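Local coordinates for protein fatty Acyl-Adenylate Ligase (Escherichia coli, PDB 3PBK) that belongs to the AMP-binding enzyme family of the ANL clan and holds 5'-O-[(S)-(dodecanoyloxy)(hydroxy)phosphoryl]adenosine in its pocket, at residues Phe254-Leu262 with Gly279-Val287; Val359-Gln367 with Gly467-Ile475. One frame throughout, in Å; residues are numbered along the deposited sequence.

The two contacts lie in separate parts of the chain, each with one aromatic side chain near the bound ligand: their centres are about 32 Å apart and their nearest atoms about 13 Å. Contact 1 closes before contact 2 opens along the chain. In contact 1, helices that follow successive strands of the large mixed sheet pack through aromatic rings, a cysteine and leucines, and the side chain of Tyr-280 comes within about 10 Å of the bound 5'-O-[(S)-(dodecanoyloxy)(hydroxy)phosphoryl]adenosine. Contact 2 spans 99 intervening residues and is joined by one salt bridge, one backbone hydrogen bond and two CH-pi contacts; there the Trp-471 side chain lies about 9 Å from the same ligand. At these distances neither side chain touches the ligand.

Contact 1: Phe254-Leu262 with Gly279-Val287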
loop_
_atom_site.group_PDB
_atom_site.type_symbol
_atom_site.label_atom_id
_atom_site.label_comp_id
_atom_site.label_asym_id
_atom_site.label_seq_id
_atom_site.Cartn_x
_atom_site.Cartn_y
_atom_site.Cartn_z
ATOM N N PHE A 254 2.158 -0.144 -16.092
ATOM C CA PHE A 254 2.579 1.162 -15.607
ATOM C C PHE A 254 4.089 1.188 -15.387
ATOM O O PHE A 254 4.772 2.103 -15.842
ATOM C CB PHE A 254 1.850 1.537 -14.314
ATOM C CG PHE A 254 2.538 2.612 -13.521
ATOM C CD1 PHE A 254 2.371 3.948 -13.850
ATOM C CD2 PHE A 254 3.357 2.286 -12.450
ATOM C CE1 PHE A 254 3.009 4.947 -13.127
ATOM C CE2 PHE A 254 3.999 3.276 -11.719
ATOM C CZ PHE A 254 3.822 4.613 -12.055
ATOM N N ALA A 255 4.608 0.179 -14.694
ATOM C CA ALA A 255 6.038 0.104 -14.397
ATOM C C ALA A 255 6.893 0.314 -15.639
ATOM O O ALA A 255 7.965 0.915 -15.575
ATOM C CB ALA A 255 6.375 -1.228 -13.760
HETATM N N MSE A 256 6.410 -0.195 -16.768
HETATM C CA MSE A 256 7.151 -0.141 -18.024
HETATM C C MSE A 256 6.896 1.168 -18.785
HETATM O O MSE A 256 7.818 1.740 -19.366
HETATM C CB MSE A 256 6.859 -1.391 -18.879
HETATM C CG MSE A 256 7.922 -2.523 -18.771
HETATM SE SE MSE A 256 8.819 -2.876 -17.005
HETATM C CE MSE A 256 7.783 -4.428 -16.362
ATOM N N ARG A 257 5.658 1.650 -18.766
ATOM C CA ARG A 257 5.365 2.965 -19.325
ATOM C C ARG A 257 4.583 3.857 -18.344
ATOM O O ARG A 257 3.367 4.055 -18.498
ATOM C CB ARG A 257 4.608 2.844 -20.646
ATOM C CG ARG A 257 5.215 1.880 -21.655
ATOM C CD ARG A 257 4.367 1.874 -22.935
ATOM N NE ARG A 257 4.418 0.608 -23.670
ATOM C CZ ARG A 257 3.908 0.436 -24.888
ATOM N NH1 ARG A 257 3.311 1.455 -25.505
ATOM N NH2 ARG A 257 3.995 -0.751 -25.490
ATOM N N PRO A 258 5.284 4.407 -17.338
ATOM C CA PRO A 258 4.671 5.282 -16.340
ATOM C C PRO A 258 3.645 6.225 -16.952
ATOM O O PRO A 258 2.511 6.253 -16.510
ATOM C CB PRO A 258 5.861 6.079 -15.806
ATOM C CG PRO A 258 7.004 5.159 -15.936
ATOM C CD PRO A 258 6.735 4.269 -17.127
ATOM N N LEU A 259 4.033 6.977 -17.968
ATOM C CA LEU A 259 3.173 8.029 -18.494
ATOM C C LEU A 259 1.805 7.546 -18.977
ATOM O O LEU A 259 0.870 8.337 -19.155
ATOM C CB LEU A 259 3.898 8.800 -19.594
ATOM C CG LEU A 259 4.769 9.955 -19.091
ATOM C CD1 LEU A 259 3.890 11.141 -18.700
ATOM C CD2 LEU A 259 5.700 9.540 -17.935
ATOM N N GLN A 260 1.671 6.247 -19.179
ATOM C CA GLN A 260 0.378 5.727 -19.586
ATOM C C GLN A 260 -0.690 5.962 -18.505
ATOM O O GLN A 260 -1.888 5.953 -18.781
ATOM C CB GLN A 260 0.500 4.261 -20.004
ATOM C CG GLN A 260 1.163 4.101 -21.371
ATOM C CD GLN A 260 0.414 4.854 -22.475
ATOM O OE1 GLN A 260 -0.557 4.344 -23.040
ATOM N NE2 GLN A 260 0.869 6.066 -22.788
ATOM N N TRP A 261 -0.234 6.204 -17.281
ATOM C CA TRP A 261 -1.105 6.519 -16.154
ATOM C C TRP A 261 -1.715 7.894 -16.352
ATOM O O TRP A 261 -2.922 8.068 -16.260
ATOM C CB TRP A 261 -0.299 6.461 -14.849
ATOM C CG TRP A 261 -0.981 6.983 -13.638
ATOM C CD1 TRP A 261 -2.300 6.924 -13.362
ATOM C CD2 TRP A 261 -0.362 7.621 -12.512
ATOM N NE1 TRP A 261 -2.555 7.501 -12.146
ATOM C CE2 TRP A 261 -1.380 7.932 -11.604
ATOM C CE3 TRP A 261 0.950 7.968 -12.194
ATOM C CZ2 TRP A 261 -1.123 8.572 -10.389
ATOM C CZ3 TRP A 261 1.201 8.602 -10.986
ATOM C CH2 TRP A 261 0.172 8.896 -10.100
ATOM N N LEU A 262 -0.876 8.876 -16.645
ATOM C CA LEU A 262 -1.369 10.225 -16.856
ATOM C C LEU A 262 -2.179 10.261 -18.144
ATOM O O LEU A 262 -3.161 11.003 -18.244
ATOM C CB LEU A 262 -0.215 11.228 -16.920
ATOM C CG LEU A 262 0.822 11.178 -15.798
ATOM C CD1 LEU A 262 1.751 12.369 -15.894
ATOM C CD2 LEU A 262 0.147 11.136 -14.444
ATOM N N GLY A 279 5.527 6.380 -7.603
ATOM C CA GLY A 279 4.680 6.418 -8.778
ATOM C C GLY A 279 4.757 7.775 -9.447
ATOM O O GLY A 279 4.722 7.892 -10.668
ATOM N N TYR A 280 4.865 8.811 -8.626
ATOM C CA TYR A 280 4.936 10.182 -9.117
ATOM C C TYR A 280 6.323 10.480 -9.649
ATOM O O TYR A 280 6.481 11.095 -10.701
ATOM C CB TYR A 280 4.564 11.183 -8.011
ATOM C CG TYR A 280 3.073 11.263 -7.726
ATOM C CD1 TYR A 280 2.231 12.050 -8.507
ATOM C CD2 TYR A 280 2.502 10.545 -6.674
ATOM C CE1 TYR A 280 0.857 12.121 -8.245
ATOM C CE2 TYR A 280 1.124 10.608 -6.408
ATOM C CZ TYR A 280 0.315 11.398 -7.197
ATOM O OH TYR A 280 -1.034 11.464 -6.936
ATOM N N GLU A 281 7.329 10.036 -8.915
ATOM C CA GLU A 281 8.706 10.276 -9.304
ATOM C C GLU A 281 9.043 9.569 -10.612
ATOM O O GLU A 281 9.629 10.170 -11.508
ATOM C CB GLU A 281 9.647 9.836 -8.189
ATOM C CG GLU A 281 11.072 10.281 -8.380
ATOM C CD GLU A 281 11.888 9.249 -9.118
ATOM O OE1 GLU A 281 11.373 8.121 -9.322
ATOM O OE2 GLU A 281 13.043 9.565 -9.487
ATOM N N LEU A 282 8.664 8.298 -10.719
ATOM C CA LEU A 282 8.855 7.535 -11.943
ATOM C C LEU A 282 8.433 8.374 -13.139
ATOM O O LEU A 282 9.188 8.529 -14.090
ATOM C CB LEU A 282 8.021 6.257 -11.905
ATOM C CG LEU A 282 8.649 4.891 -12.215
ATOM C CD1 LEU A 282 7.640 4.039 -12.947
ATOM C CD2 LEU A 282 9.901 4.997 -13.042
ATOM N N CYS A 283 7.227 8.927 -13.084
ATOM C CA CYS A 283 6.683 9.740 -14.176
ATOM C C CYS A 283 7.561 10.901 -14.625
ATOM O O CYS A 283 7.953 10.987 -15.788
ATOM C CB CYS A 283 5.312 10.292 -13.798
ATOM S SG CYS A 283 3.981 9.128 -14.057
ATOM N N GLN A 284 7.836 11.810 -13.703
ATOM C CA GLN A 284 8.606 13.005 -14.023
ATOM C C GLN A 284 10.029 12.643 -14.458
ATOM O O GLN A 284 10.652 13.350 -15.241
ATOM C CB GLN A 284 8.572 13.985 -12.837
ATOM C CG GLN A 284 9.667 15.031 -12.820
ATOM C CD GLN A 284 10.853 14.589 -11.990
ATOM O OE1 GLN A 284 10.709 13.801 -11.048
ATOM N NE2 GLN A 284 12.033 15.090 -12.332
ATOM N N ARG A 285 10.520 11.515 -13.969
ATOM C CA ARG A 285 11.836 11.004 -14.354
ATOM C C ARG A 285 11.869 10.513 -15.807
ATOM O O ARG A 285 12.877 10.646 -16.496
ATOM C CB ARG A 285 12.236 9.853 -13.421
ATOM C CG ARG A 285 13.727 9.583 -13.289
ATOM C CD ARG A 285 13.989 8.590 -12.155
ATOM N NE ARG A 285 13.850 7.200 -12.582
ATOM C CZ ARG A 285 13.468 6.202 -11.788
ATOM N NH1 ARG A 285 13.157 6.445 -10.520
ATOM N NH2 ARG A 285 13.384 4.961 -12.265
ATOM N N ARG A 286 10.765 9.952 -16.275
ATOM C CA ARG A 286 10.778 9.304 -17.571
ATOM C C ARG A 286 9.817 9.926 -18.569
ATOM O O ARG A 286 9.396 9.275 -19.525
ATOM C CB ARG A 286 10.507 7.812 -17.406
ATOM C CG ARG A 286 11.585 7.119 -16.590
ATOM C CD ARG A 286 11.292 5.651 -16.392
ATOM N NE ARG A 286 11.283 4.909 -17.645
ATOM C CZ ARG A 286 10.937 3.630 -17.736
ATOM N NH1 ARG A 286 10.577 2.962 -16.644
ATOM N NH2 ARG A 286 10.944 3.017 -18.912
ATOM N N VAL A 287 9.487 11.196 -18.364
ATOM C CA VAL A 287 8.588 11.890 -19.280
ATOM C C VAL A 287 9.358 12.378 -20.488
ATOM O O VAL A 287 10.556 12.650 -20.401
ATOM C CB VAL A 287 7.924 13.112 -18.611
ATOM C CG1 VAL A 287 8.963 14.184 -18.319
ATOM C CG2 VAL A 287 6.825 13.672 -19.494
#
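The carbonyl oxygen of Gly-279 faces the edges of two aromatic rings: Phe-254 CZ is 3.7 Å from Gly-279 O, and Trp-261 CZ3 lies 3.6 Å from that same O. Both rings belong to the helical connection that leads from strand 246-248 to strand 272-275, and Gly-279 sits on helix 277-285, which starts the next beta-alpha-beta crossover, to strand 302-305; the contact therefore packs successive crossover helices of the large mixed sheet against each other. Trp-261, with CG anti to the backbone N (chi1 170°), sends its six-membered ring toward helix 277-285, where its edge meets the face of Tyr-280 in a T-shaped pair, planes at 67° and centroids 5.2 Å apart. The polar ends of this pair turn elsewhere, Trp-261 NE1 to Ser-273 OG and Tyr-280 OH to Gly-304 O, so each ring is held at a second point. Cys-283 places its sulfur among four residues of the other segment: Trp-261, whose CE3 is 3.7 Å from SG in an oblique sulfur-aromatic contact, Pro-258, Leu-262 and the edge of Phe-254. The type I turn from Arg-257 to Gln-260 presents the Pro-258 ring to Leu-282, whose CD1 also reaches Phe-254. Leu-259 branches two ways, CD2 against the Cys-283 backbone and CD1 to Val-287 CG2 at 4.0 Å. At the exposed margin the chain of Arg-286 bends at chi3 and lays one guanidinium face over Pro-258 CD, with NH2 3.4 Å from Met-256 O.

Contact 2: Val359-Gln367 with Gly467-Ile475; sequences VDRDILEYQ and GRNIWPQDI
Glu-365 joins the segments twice, by its backbone and by its carboxylate. Its carbonyl O accepts from Asn-469 N at 2.9 Å, a nearly straight bond (168°) whose donor is tilted from the carbonyl plane. Its OE1 is met on the syn side by Arg-468 NH2 at 2.8 Å in a salt bridge, and Arg-468 NE adds a weak second bond to OE1. The other oxygen, OE2, takes a weak bond from Arg-361 NH1 at 3.2 Å, so each carboxylate oxygen has its own arginine. Both arginines also donate to the end of helix 511-529: Arg-468 NH2 to Phe-529 O, and Arg-361 NH2 weakly to Glu-528 O. Arg-468 and Asn-469 belong to the strand 468-470 arm of a beta hairpin whose sequence matches the A8 motif of ANL enzymes, which in relatives opens the small C-terminal domain; here it packs on helix 361-367. Bends at chi2 and chi3 curl Arg-468 against one face of the Tyr-366 ring: CB and CG lie over it, CG 3.4 Å from Tyr-366 CE2, while the phenol OH stands over the guanidinium centre and Ile-470 CD1 covers the opposite face of the guanidinium. Further along, Leu-364 CD2 sits over the Trp-471 six-membered ring, 3.7 Å from its centroid, a CH-pi contact; Trp-471 NE1 bonds weakly to Thr-456 OG1. Asp-474 OD2 meets the CD methylene of Arg-361 at 3.5 Å, their charged groups staying beyond salt-bridge distance.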
loop_
_atom_site.group_PDB
_atom_site.type_symbol
_atom_site.label_atom_id
_atom_site.label_comp_id
_atom_site.label_asym_id
_atom_site.label_seq_id
_atom_site.Cartn_x
_atom_site.Cartn_y
_atom_site.Cartn_z
ATOM N N VAL A 359 11.878 20.973 10.481
ATOM C CA VAL A 359 12.351 20.791 11.846
ATOM C C VAL A 359 13.870 20.863 11.922
ATOM O O VAL A 359 14.552 20.503 10.965
ATOM C CB VAL A 359 11.870 19.434 12.429
ATOM C CG1 VAL A 359 10.336 19.359 12.459
ATOM C CG2 VAL A 359 12.465 18.280 11.642
ATOM N N ASP A 360 14.399 21.342 13.048
ATOM C CA ASP A 360 15.831 21.220 13.312
ATOM C C ASP A 360 16.128 19.721 13.335
ATOM O O ASP A 360 15.558 18.981 14.139
ATOM C CB ASP A 360 16.204 21.872 14.650
ATOM C CG ASP A 360 17.718 21.995 14.857
ATOM O OD1 ASP A 360 18.472 21.101 14.431
ATOM O OD2 ASP A 360 18.161 22.996 15.463
ATOM N N ARG A 361 16.995 19.259 12.442
ATOM C CA ARG A 361 17.234 17.827 12.368
ATOM C C ARG A 361 17.935 17.291 13.620
ATOM O O ARG A 361 17.581 16.221 14.126
ATOM C CB ARG A 361 17.981 17.422 11.091
ATOM C CG ARG A 361 18.488 15.996 11.165
ATOM C CD ARG A 361 18.662 15.331 9.826
ATOM N NE ARG A 361 19.816 15.802 9.056
ATOM C CZ ARG A 361 21.073 15.831 9.493
ATOM N NH1 ARG A 361 21.373 15.453 10.737
ATOM N NH2 ARG A 361 22.031 16.266 8.682
ATOM N N ASP A 362 18.912 18.040 14.126
ATOM C CA ASP A 362 19.652 17.630 15.323
ATOM C C ASP A 362 18.760 17.542 16.572
ATOM O O ASP A 362 18.964 16.685 17.434
ATOM C CB ASP A 362 20.861 18.546 15.552
ATOM C CG ASP A 362 21.855 18.485 14.405
ATOM O OD1 ASP A 362 22.210 17.354 13.986
ATOM O OD2 ASP A 362 22.269 19.559 13.912
ATOM N N ILE A 363 17.764 18.411 16.673
ATOM C CA ILE A 363 16.860 18.311 17.805
ATOM C C ILE A 363 15.992 17.049 17.724
ATOM O O ILE A 363 15.610 16.471 18.736
ATOM C CB ILE A 363 15.999 19.564 17.942
ATOM C CG1 ILE A 363 16.895 20.764 18.213
ATOM C CG2 ILE A 363 15.005 19.406 19.071
ATOM C CD1 ILE A 363 16.201 21.843 18.964
ATOM N N LEU A 364 15.699 16.614 16.509
ATOM C CA LEU A 364 14.932 15.398 16.297
ATOM C C LEU A 364 15.772 14.153 16.620
ATOM O O LEU A 364 15.363 13.277 17.384
ATOM C CB LEU A 364 14.472 15.352 14.838
ATOM C CG LEU A 364 13.484 14.266 14.430
ATOM C CD1 LEU A 364 12.085 14.807 14.591
ATOM C CD2 LEU A 364 13.717 13.800 12.995
ATOM N N GLU A 365 16.955 14.078 16.028
ATOM C CA GLU A 365 17.827 12.932 16.218
ATOM C C GLU A 365 18.237 12.756 17.672
ATOM O O GLU A 365 18.227 11.640 18.179
ATOM C CB GLU A 365 19.057 13.051 15.316
ATOM C CG GLU A 365 18.685 13.061 13.838
ATOM C CD GLU A 365 19.872 13.182 12.879
ATOM O OE1 GLU A 365 21.006 13.533 13.308
ATOM O OE2 GLU A 365 19.643 12.931 11.671
ATOM N N TYR A 366 18.572 13.854 18.345
ATOM C CA TYR A 366 19.161 13.782 19.684
ATOM C C TYR A 366 18.161 13.876 20.849
ATOM O O TYR A 366 18.394 13.326 21.930
ATOM C CB TYR A 366 20.268 14.826 19.846
ATOM C CG TYR A 366 21.563 14.500 19.112
ATOM C CD1 TYR A 366 21.793 14.967 17.818
ATOM C CD2 TYR A 366 22.564 13.744 19.717
ATOM C CE1 TYR A 366 22.979 14.680 17.145
ATOM C CE2 TYR A 366 23.753 13.458 19.055
ATOM C CZ TYR A 366 23.958 13.928 17.765
ATOM O OH TYR A 366 25.134 13.649 17.091
ATOM N N GLN A 367 17.043 14.553 20.630
ATOM C CA GLN A 367 16.089 14.797 21.715
ATOM C C GLN A 367 14.666 14.360 21.366
ATOM O O GLN A 367 13.713 14.663 22.089
ATOM C CB GLN A 367 16.125 16.276 22.113
ATOM C CG GLN A 367 17.529 16.748 22.449
ATOM C CD GLN A 367 17.645 18.251 22.549
ATOM O OE1 GLN A 367 16.683 18.937 22.907
ATOM N NE2 GLN A 367 18.832 18.777 22.245
ATOM N N GLY A 467 22.735 7.212 21.978
ATOM C CA GLY A 467 22.281 8.549 22.297
ATOM C C GLY A 467 21.652 9.383 21.191
ATOM O O GLY A 467 21.226 10.510 21.452
ATOM N N ARG A 468 21.593 8.869 19.966
ATOM C CA ARG A 468 20.781 9.528 18.948
ATOM C C ARG A 468 20.238 8.599 17.867
ATOM O O ARG A 468 20.814 7.553 17.578
ATOM C CB ARG A 468 21.481 10.764 18.357
ATOM C CG ARG A 468 22.784 10.526 17.613
ATOM C CD ARG A 468 22.555 10.244 16.142
ATOM N NE ARG A 468 22.620 11.385 15.222
ATOM C CZ ARG A 468 23.718 11.763 14.565
ATOM N NH1 ARG A 468 24.871 11.138 14.776
ATOM N NH2 ARG A 468 23.668 12.777 13.706
ATOM N N ASN A 469 19.101 8.990 17.304
ATOM C CA ASN A 469 18.446 8.227 16.257
ATOM C C ASN A 469 18.613 8.926 14.923
ATOM O O ASN A 469 18.492 10.141 14.850
ATOM C CB ASN A 469 16.950 8.097 16.547
ATOM C CG ASN A 469 16.662 7.769 17.990
ATOM O OD1 ASN A 469 17.084 6.727 18.509
ATOM N ND2 ASN A 469 15.932 8.661 18.655
ATOM N N ILE A 470 18.872 8.164 13.865
ATOM C CA ILE A 470 18.925 8.728 12.521
ATOM C C ILE A 470 17.880 8.072 11.614
ATOM O O ILE A 470 17.743 6.852 11.613
ATOM C CB ILE A 470 20.331 8.565 11.915
ATOM C CG1 ILE A 470 21.369 9.142 12.873
ATOM C CG2 ILE A 470 20.429 9.244 10.556
ATOM C CD1 ILE A 470 22.794 9.003 12.388
ATOM N N TRP A 471 17.140 8.876 10.853
ATOM C CA TRP A 471 16.186 8.330 9.887
ATOM C C TRP A 471 16.848 7.822 8.610
ATOM O O TRP A 471 17.332 8.610 7.808
ATOM C CB TRP A 471 15.104 9.354 9.561
ATOM C CG TRP A 471 14.042 9.364 10.594
ATOM C CD1 TRP A 471 12.765 8.916 10.458
ATOM C CD2 TRP A 471 14.175 9.806 11.946
ATOM N NE1 TRP A 471 12.086 9.064 11.637
ATOM C CE2 TRP A 471 12.929 9.608 12.571
ATOM C CE3 TRP A 471 15.222 10.364 12.688
ATOM C CZ2 TRP A 471 12.697 9.948 13.902
ATOM C CZ3 TRP A 471 14.991 10.706 14.011
ATOM C CH2 TRP A 471 13.737 10.496 14.604
ATOM N N PRO A 472 16.844 6.494 8.405
ATOM C CA PRO A 472 17.593 5.854 7.321
ATOM C C PRO A 472 17.445 6.607 6.010
ATOM O O PRO A 472 18.398 6.690 5.244
ATOM C CB PRO A 472 16.923 4.483 7.216
ATOM C CG PRO A 472 15.585 4.669 7.868
ATOM C CD PRO A 472 15.917 5.537 9.021
ATOM N N GLN A 473 16.265 7.169 5.775
ATOM C CA GLN A 473 15.978 7.875 4.532
ATOM C C GLN A 473 16.733 9.197 4.382
ATOM O O GLN A 473 16.898 9.690 3.258
ATOM C CB GLN A 473 14.473 8.122 4.385
ATOM C CG GLN A 473 13.890 9.134 5.378
ATOM C CD GLN A 473 13.082 8.492 6.504
ATOM O OE1 GLN A 473 13.459 7.450 7.058
ATOM N NE2 GLN A 473 11.961 9.122 6.851
ATOM N N ASP A 474 17.165 9.780 5.500
ATOM C CA ASP A 474 17.965 11.003 5.471
ATOM C C ASP A 474 19.368 10.703 4.950
ATOM O O ASP A 474 20.008 11.556 4.331
ATOM C CB ASP A 474 18.068 11.628 6.860
ATOM C CG ASP A 474 16.792 12.326 7.285
ATOM O OD1 ASP A 474 15.877 12.450 6.439
ATOM O OD2 ASP A 474 16.704 12.748 8.468
ATOM N N ILE A 475 19.846 9.490 5.223
ATOM C CA ILE A 475 21.145 9.048 4.753
ATOM C C ILE A 475 21.028 8.553 3.325
ATOM O O ILE A 475 21.859 8.886 2.491
ATOM C CB ILE A 475 21.719 7.942 5.649
ATOM C CG1 ILE A 475 22.214 8.540 6.961
ATOM C CG2 ILE A 475 22.861 7.188 4.953
ATOM C CD1 ILE A 475 22.943 7.550 7.836
#